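Local coordinates for outer membrane protein Omp121 (Bacteroides thetaiotaomicron, PDB 5FQ8) that probably acts as a TonB-dependent receptor that imports its substrate across the bacterial outer membrane, at residues B[580-591]-B[648-659]. Sequence-based numbering, arbitrary orientation.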
ATOM      1  N   ASP B 580     -29.009 -14.062 -65.281  1.00 52.36           N
ATOM      2  CA  ASP B 580     -29.634 -12.719 -65.288  1.00 51.69           C
ATOM      3  C   ASP B 580     -30.812 -12.683 -64.330  1.00 49.49           C
ATOM      4  O   ASP B 580     -31.342 -11.619 -64.037  1.00 45.01           O
ATOM      5  CB  ASP B 580     -30.058 -12.227 -66.680  1.00 55.92           C
ATOM      6  CG  ASP B 580     -30.185 -10.716 -66.750  1.00 61.03           C
ATOM      7  OD1 ASP B 580     -29.353 -10.031 -66.114  1.00 59.36           O
ATOM      8  OD2 ASP B 580     -31.113 -10.214 -67.433  1.00 66.14           O
ATOM      9  N   VAL B 581     -31.202 -13.851 -63.824  1.00 55.49           N
ATOM     10  CA  VAL B 581     -32.139 -13.925 -62.708  1.00 54.72           C
ATOM     11  C   VAL B 581     -31.342 -14.214 -61.446  1.00 55.29           C
ATOM     12  O   VAL B 581     -31.676 -13.741 -60.355  1.00 53.29           O
ATOM     13  CB  VAL B 581     -33.222 -14.993 -62.944  1.00 45.22           C
ATOM     14  CG1 VAL B 581     -33.694 -15.584 -61.630  1.00 51.87           C
ATOM     15  CG2 VAL B 581     -34.395 -14.376 -63.644  1.00 58.99           C
ATOM     16  N   ILE B 582     -30.262 -14.966 -61.607  1.00 78.70           N
ATOM     17  CA  ILE B 582     -29.372 -15.341 -60.523  1.00 42.81           C
ATOM     18  C   ILE B 582     -28.119 -14.483 -60.652  1.00 43.35           C
ATOM     19  O   ILE B 582     -27.248 -14.755 -61.479  1.00 43.01           O
ATOM     20  CB  ILE B 582     -29.048 -16.832 -60.573  1.00 43.12           C
ATOM     21  CG1 ILE B 582     -30.331 -17.636 -60.628  1.00 43.58           C
ATOM     22  CG2 ILE B 582     -28.240 -17.228 -59.372  1.00 42.25           C
ATOM     23  CD1 ILE B 582     -30.085 -19.063 -60.906  1.00 44.08           C
ATOM     24  N   THR B 583     -28.026 -13.439 -59.835  1.00 41.75           N
ATOM     25  CA  THR B 583     -26.846 -12.588 -59.880  1.00 41.45           C
ATOM     26  C   THR B 583     -25.607 -13.330 -59.404  1.00 41.09           C
ATOM     27  O   THR B 583     -24.524 -13.180 -59.976  1.00 44.56           O
ATOM     28  CB  THR B 583     -27.056 -11.348 -59.018  1.00 40.71           C
ATOM     29  OG1 THR B 583     -28.295 -10.717 -59.350  1.00 41.04           O
ATOM     30  CG2 THR B 583     -25.927 -10.376 -59.228  1.00 43.39           C
ATOM     31  N   PHE B 584     -25.744 -14.124 -58.353  1.00 54.64           N
ATOM     32  CA  PHE B 584     -24.602 -14.743 -57.704  1.00 48.81           C
ATOM     33  C   PHE B 584     -25.069 -16.036 -57.056  1.00 47.74           C
ATOM     34  O   PHE B 584     -26.170 -16.103 -56.512  1.00 54.52           O
ATOM     35  CB  PHE B 584     -23.989 -13.787 -56.672  1.00 53.25           C
ATOM     36  CG  PHE B 584     -22.682 -14.251 -56.101  1.00 38.77           C
ATOM     37  CD1 PHE B 584     -21.564 -14.367 -56.904  1.00 39.20           C
ATOM     38  CD2 PHE B 584     -22.566 -14.542 -54.754  1.00 37.97           C
ATOM     39  CE1 PHE B 584     -20.359 -14.788 -56.384  1.00 38.86           C
ATOM     40  CE2 PHE B 584     -21.369 -14.963 -54.228  1.00 37.64           C
ATOM     41  CZ  PHE B 584     -20.261 -15.087 -55.044  1.00 41.01           C
ATOM     42  N   GLY B 585     -24.240 -17.066 -57.162  1.00 42.09           N
ATOM     43  CA  GLY B 585     -24.525 -18.360 -56.583  1.00 40.16           C
ATOM     44  C   GLY B 585     -23.237 -19.089 -56.275  1.00 49.99           C
ATOM     45  O   GLY B 585     -22.549 -19.565 -57.179  1.00 40.65           O
ATOM     46  N   LYS B 586     -22.905 -19.175 -54.989  1.00 45.87           N
ATOM     47  CA  LYS B 586     -21.625 -19.679 -54.501  1.00 42.28           C
ATOM     48  C   LYS B 586     -21.889 -20.695 -53.409  1.00 44.81           C
ATOM     49  O   LYS B 586     -22.693 -20.437 -52.513  1.00 51.76           O
ATOM     50  CB  LYS B 586     -20.781 -18.522 -53.961  1.00 41.90           C
ATOM     51  CG  LYS B 586     -19.575 -18.893 -53.156  1.00 37.74           C
ATOM     52  CD  LYS B 586     -19.173 -17.704 -52.307  1.00 40.50           C
ATOM     53  CE  LYS B 586     -17.858 -17.910 -51.578  1.00 36.49           C
ATOM     54  NZ  LYS B 586     -16.687 -17.766 -52.495  1.00 36.95           N
ATOM     55  N   ILE B 587     -21.226 -21.842 -53.477  1.00 38.85           N
ATOM     56  CA  ILE B 587     -21.354 -22.869 -52.450  1.00 38.56           C
ATOM     57  C   ILE B 587     -20.007 -23.030 -51.755  1.00 38.11           C
ATOM     58  O   ILE B 587     -18.954 -22.924 -52.393  1.00 38.39           O
ATOM     59  CB  ILE B 587     -21.872 -24.198 -53.039  1.00 39.39           C
ATOM     60  CG1 ILE B 587     -22.250 -25.164 -51.924  1.00 41.71           C
ATOM     61  CG2 ILE B 587     -20.858 -24.826 -53.932  1.00 40.06           C
ATOM     62  CD1 ILE B 587     -22.648 -26.522 -52.407  1.00 39.90           C
ATOM     63  N   ARG B 588     -20.048 -23.265 -50.437  1.00 47.97           N
ATOM     64  CA  ARG B 588     -18.903 -23.134 -49.539  1.00 36.82           C
ATOM     65  C   ARG B 588     -18.724 -24.378 -48.685  1.00 36.74           C
ATOM     66  O   ARG B 588     -19.699 -25.009 -48.280  1.00 36.79           O
ATOM     67  CB  ARG B 588     -19.071 -21.944 -48.592  1.00 35.95           C
ATOM     68  CG  ARG B 588     -18.361 -20.709 -49.000  1.00 35.78           C
ATOM     69  CD  ARG B 588     -18.344 -19.720 -47.870  1.00 34.90           C
ATOM     70  NE  ARG B 588     -19.528 -18.874 -47.811  1.00 34.72           N
ATOM     71  CZ  ARG B 588     -20.529 -19.061 -46.969  1.00 34.39           C
ATOM     72  NH1 ARG B 588     -20.477 -20.071 -46.127  1.00 40.80           N
ATOM     73  NH2 ARG B 588     -21.570 -18.244 -46.970  1.00 34.27           N
ATOM     74  N   ALA B 589     -17.470 -24.690 -48.356  1.00 42.88           N
ATOM     75  CA  ALA B 589     -17.199 -25.788 -47.435  1.00 46.85           C
ATOM     76  C   ALA B 589     -15.814 -25.629 -46.825  1.00 36.08           C
ATOM     77  O   ALA B 589     -14.894 -25.134 -47.475  1.00 36.24           O
ATOM     78  CB  ALA B 589     -17.319 -27.140 -48.131  1.00 37.36           C
ATOM     79  N   SER B 590     -15.678 -26.069 -45.572  1.00 46.03           N
ATOM     80  CA  SER B 590     -14.417 -25.971 -44.850  1.00 35.19           C
ATOM     81  C   SER B 590     -14.293 -27.085 -43.825  1.00 35.09           C
ATOM     82  O   SER B 590     -15.272 -27.474 -43.191  1.00 34.93           O
ATOM     83  CB  SER B 590     -14.292 -24.645 -44.130  1.00 34.38           C
ATOM     84  OG  SER B 590     -15.175 -24.626 -43.034  1.00 33.85           O
ATOM     85  N   TRP B 591     -13.068 -27.576 -43.665  1.00 35.21           N
ATOM     86  CA  TRP B 591     -12.673 -28.444 -42.567  1.00 35.02           C
ATOM     87  C   TRP B 591     -11.262 -28.057 -42.174  1.00 34.74           C
ATOM     88  O   TRP B 591     -10.408 -27.913 -43.046  1.00 40.46           O
ATOM     89  CB  TRP B 591     -12.704 -29.921 -42.961  1.00 35.80           C
ATOM     90  CG  TRP B 591     -12.256 -30.861 -41.871  1.00 54.40           C
ATOM     91  CD1 TRP B 591     -13.057 -31.603 -41.066  1.00 50.98           C
ATOM     92  CD2 TRP B 591     -10.903 -31.156 -41.470  1.00 52.50           C
ATOM     93  NE1 TRP B 591     -12.303 -32.340 -40.189  1.00 48.08           N
ATOM     94  CE2 TRP B 591     -10.976 -32.083 -40.414  1.00 50.87           C
ATOM     95  CE3 TRP B 591      -9.638 -30.727 -41.900  1.00 65.46           C
ATOM     96  CZ2 TRP B 591      -9.833 -32.589 -39.779  1.00 54.45           C
ATOM     97  CZ3 TRP B 591      -8.504 -31.232 -41.264  1.00 35.75           C
ATOM     98  CH2 TRP B 591      -8.612 -32.151 -40.220  1.00 35.68           C
ATOM     99  N   SER B 648     -16.133 -28.145 -38.849  1.00 42.61           N
ATOM    100  CA  SER B 648     -16.681 -28.446 -40.166  1.00 36.63           C
ATOM    101  C   SER B 648     -17.719 -27.393 -40.511  1.00 33.73           C
ATOM    102  O   SER B 648     -18.530 -27.013 -39.666  1.00 33.26           O
ATOM    103  CB  SER B 648     -17.344 -29.818 -40.219  1.00 34.54           C
ATOM    104  OG  SER B 648     -16.507 -30.814 -39.688  1.00 36.52           O
ATOM    105  N   GLU B 649     -17.707 -26.930 -41.753  1.00 34.12           N
ATOM    106  CA  GLU B 649     -18.663 -25.905 -42.135  1.00 39.22           C
ATOM    107  C   GLU B 649     -19.026 -26.025 -43.605  1.00 42.70           C
ATOM    108  O   GLU B 649     -18.161 -26.280 -44.443  1.00 42.98           O
ATOM    109  CB  GLU B 649     -18.103 -24.513 -41.848  1.00 34.39           C
ATOM    110  CG  GLU B 649     -19.093 -23.399 -42.031  1.00 33.11           C
ATOM    111  CD  GLU B 649     -18.506 -22.070 -41.715  1.00 32.54           C
ATOM    112  OE1 GLU B 649     -17.276 -22.016 -41.536  1.00 32.39           O
ATOM    113  OE2 GLU B 649     -19.268 -21.090 -41.632  1.00 32.26           O
ATOM    114  N   VAL B 650     -20.306 -25.824 -43.905  1.00 34.88           N
ATOM    115  CA  VAL B 650     -20.806 -25.751 -45.273  1.00 35.56           C
ATOM    116  C   VAL B 650     -21.776 -24.581 -45.346  1.00 35.28           C
ATOM    117  O   VAL B 650     -22.467 -24.268 -44.373  1.00 34.76           O
ATOM    118  CB  VAL B 650     -21.472 -27.075 -45.709  1.00 36.31           C
ATOM    119  CG1 VAL B 650     -22.677 -27.388 -44.842  1.00 36.11           C
ATOM    120  CG2 VAL B 650     -21.857 -27.030 -47.157  1.00 37.08           C
ATOM    121  N   GLY B 651     -21.802 -23.912 -46.488  1.00 39.85           N
ATOM    122  CA  GLY B 651     -22.578 -22.691 -46.625  1.00 36.46           C
ATOM    123  C   GLY B 651     -22.967 -22.405 -48.053  1.00 36.10           C
ATOM    124  O   GLY B 651     -22.328 -22.880 -48.996  1.00 39.35           O
ATOM    125  N   LEU B 652     -24.030 -21.606 -48.209  1.00 36.06           N
ATOM    126  CA  LEU B 652     -24.584 -21.231 -49.507  1.00 36.72           C
ATOM    127  C   LEU B 652     -24.910 -19.745 -49.536  1.00 36.37           C
ATOM    128  O   LEU B 652     -25.524 -19.214 -48.608  1.00 35.80           O
ATOM    129  CB  LEU B 652     -25.848 -22.035 -49.832  1.00 37.30           C
ATOM    130  CG  LEU B 652     -26.573 -21.715 -51.145  1.00 38.05           C
ATOM    131  CD1 LEU B 652     -25.662 -21.883 -52.320  1.00 38.65           C
ATOM    132  CD2 LEU B 652     -27.738 -22.621 -51.296  1.00 38.59           C
ATOM    133  N   ASN B 653     -24.527 -19.092 -50.629  1.00 36.76           N
ATOM    134  CA  ASN B 653     -24.703 -17.661 -50.811  1.00 36.53           C
ATOM    135  C   ASN B 653     -25.254 -17.430 -52.209  1.00 37.35           C
ATOM    136  O   ASN B 653     -24.646 -17.862 -53.190  1.00 37.96           O
ATOM    137  CB  ASN B 653     -23.364 -16.945 -50.612  1.00 36.11           C
ATOM    138  CG  ASN B 653     -23.471 -15.447 -50.717  1.00 36.91           C
ATOM    139  OD1 ASN B 653     -24.532 -14.873 -50.524  1.00 40.91           O
ATOM    140  ND2 ASN B 653     -22.360 -14.804 -51.013  1.00 35.79           N
ATOM    141  N   MET B 654     -26.405 -16.769 -52.310  1.00 37.42           N
ATOM    142  CA  MET B 654     -26.995 -16.473 -53.605  1.00 38.20           C
ATOM    143  C   MET B 654     -27.580 -15.071 -53.632  1.00 38.02           C
ATOM    144  O   MET B 654     -28.137 -14.595 -52.642  1.00 37.43           O
ATOM    145  CB  MET B 654     -28.091 -17.466 -53.976  1.00 38.83           C
ATOM    146  CG  MET B 654     -27.612 -18.844 -54.322  1.00 39.30           C
ATOM    147  SD  MET B 654     -28.965 -19.851 -54.887  1.00 40.13           S
ATOM    148  CE  MET B 654     -28.137 -21.378 -55.237  1.00 40.64           C
ATOM    149  N   ALA B 655     -27.466 -14.423 -54.785  1.00 38.58           N
ATOM    150  CA  ALA B 655     -28.092 -13.135 -55.024  1.00 38.59           C
ATOM    151  C   ALA B 655     -28.936 -13.228 -56.283  1.00 39.53           C
ATOM    152  O   ALA B 655     -28.699 -14.077 -57.142  1.00 40.19           O
ATOM    153  CB  ALA B 655     -27.054 -12.025 -55.150  1.00 38.33           C
ATOM    154  N   PHE B 656     -29.940 -12.363 -56.378  1.00 39.63           N
ATOM    155  CA  PHE B 656     -30.861 -12.391 -57.504  1.00 45.36           C
ATOM    156  C   PHE B 656     -31.216 -10.973 -57.922  1.00 44.93           C
ATOM    157  O   PHE B 656     -31.054 -10.020 -57.157  1.00 48.87           O
ATOM    158  CB  PHE B 656     -32.151 -13.148 -57.171  1.00 40.70           C
ATOM    159  CG  PHE B 656     -31.934 -14.495 -56.553  1.00 40.51           C
ATOM    160  CD1 PHE B 656     -31.668 -15.596 -57.342  1.00 41.18           C
ATOM    161  CD2 PHE B 656     -32.026 -14.665 -55.182  1.00 39.70           C
ATOM    162  CE1 PHE B 656     -31.486 -16.839 -56.779  1.00 47.28           C
ATOM    163  CE2 PHE B 656     -31.833 -15.898 -54.613  1.00 39.56           C
ATOM    164  CZ  PHE B 656     -31.563 -16.989 -55.407  1.00 40.23           C
ATOM    165  N   PHE B 657     -31.715 -10.855 -59.147  1.00 59.37           N
ATOM    166  CA  PHE B 657     -32.292  -9.622 -59.681  1.00 41.87           C
ATOM    167  C   PHE B 657     -31.395  -8.421 -59.404  1.00 41.36           C
ATOM    168  O   PHE B 657     -31.796  -7.448 -58.770  1.00 40.93           O
ATOM    169  CB  PHE B 657     -33.686  -9.394 -59.115  1.00 41.77           C
ATOM    170  CG  PHE B 657     -34.555 -10.622 -59.129  1.00 42.14           C
ATOM    171  CD1 PHE B 657     -34.578 -11.470 -60.221  1.00 43.87           C
ATOM    172  CD2 PHE B 657     -35.336 -10.937 -58.034  1.00 41.65           C
ATOM    173  CE1 PHE B 657     -35.374 -12.602 -60.216  1.00 44.23           C
ATOM    174  CE2 PHE B 657     -36.129 -12.066 -58.019  1.00 42.01           C
ATOM    175  CZ  PHE B 657     -36.151 -12.900 -59.109  1.00 42.87           C
ATOM    176  N   LYS B 658     -30.158  -8.519 -59.887  1.00 41.46           N
ATOM    177  CA  LYS B 658     -29.121  -7.497 -59.707  1.00 41.05           C
ATOM    178  C   LYS B 658     -29.006  -7.068 -58.244  1.00 40.79           C
ATOM    179  O   LYS B 658     -29.136  -5.892 -57.900  1.00 39.74           O
ATOM    180  CB  LYS B 658     -29.371  -6.276 -60.602  1.00 41.60           C
ATOM    181  CG  LYS B 658     -29.452  -6.581 -62.076  1.00 42.66           C
ATOM    182  CD  LYS B 658     -28.098  -6.715 -62.728  1.00 42.91           C
ATOM    183  CE  LYS B 658     -28.235  -7.212 -64.175  1.00 49.48           C
ATOM    184  NZ  LYS B 658     -29.151  -6.387 -65.017  1.00 44.72           N
ATOM    185  N   ASN B 659     -28.773  -8.058 -57.380  1.00 42.85           N
ATOM    186  CA  ASN B 659     -28.558  -7.866 -55.951  1.00 38.55           C
ATOM    187  C   ASN B 659     -29.772  -7.313 -55.224  1.00 41.56           C
ATOM    188  O   ASN B 659     -29.643  -6.824 -54.104  1.00 42.79           O
ATOM    189  CB  ASN B 659     -27.354  -6.963 -55.685  1.00 38.12           C
ATOM    190  CG  ASN B 659     -26.100  -7.742 -55.472  1.00 48.98           C
ATOM    191  OD1 ASN B 659     -25.826  -8.205 -54.362  1.00 44.80           O
ATOM    192  ND2 ASN B 659     -25.319  -7.899 -56.529  1.00 38.45           N
TER
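With chi1 of Phe656 at -50°, CG sits beside the backbone N, and the ring runs alongside Ile582, both side chains pointing the same way; ring atom CD1 of Phe656 lies 4.1 Å from CG1 of Ile582. The ring edge also meets the carbonyl of Val581, whose O is 3.5 Å from Phe656 CD1. CB of Phe656 in turn lies over one face of the Phe657 ring, while CE1 of Phe657 approaches Val581 CG1 at 3.7 Å. Cutting the Phe656 side chain back to an alanine is likely to cost Ile582 its flanking ring and the Val581 carbonyl its ring-edge neighbour, though the CB contacts would stay. One step further into the strand pair, Thr583 and Phe584 both face Ala655, a classic beta bulge: Ala655 O takes a 3.2 Å bond from Phe584 N and a weak, bent one from Thr583 N. From there to Ser590 and Glu649, paired backbone bonds hold the strands in antiparallel register, their axes at 176°. On the face bearing Arg588, the bend at chi3 (-86°) lays the guanidinium over Gly651, which has no side chain, NH1 of Arg588 lying 3.4 Å from Gly651 CA. NH2 of Arg588 continues to a salt bridge with Asp664, on the next strand, while Glu649 on the same face pairs with Arg89 and Lys586 NZ hydrogen-bonds to Ser567 OG. Such alternation, with Lys586, Arg588, Ser590, Glu649 and Asn653 beside Phe584 and Ala655 on one face and Ile587, Ala589, Val650, Leu652 and Phe656 on the other, characterises neighbouring antiparallel strands in the transmembrane beta-barrel of TonB-dependent receptors.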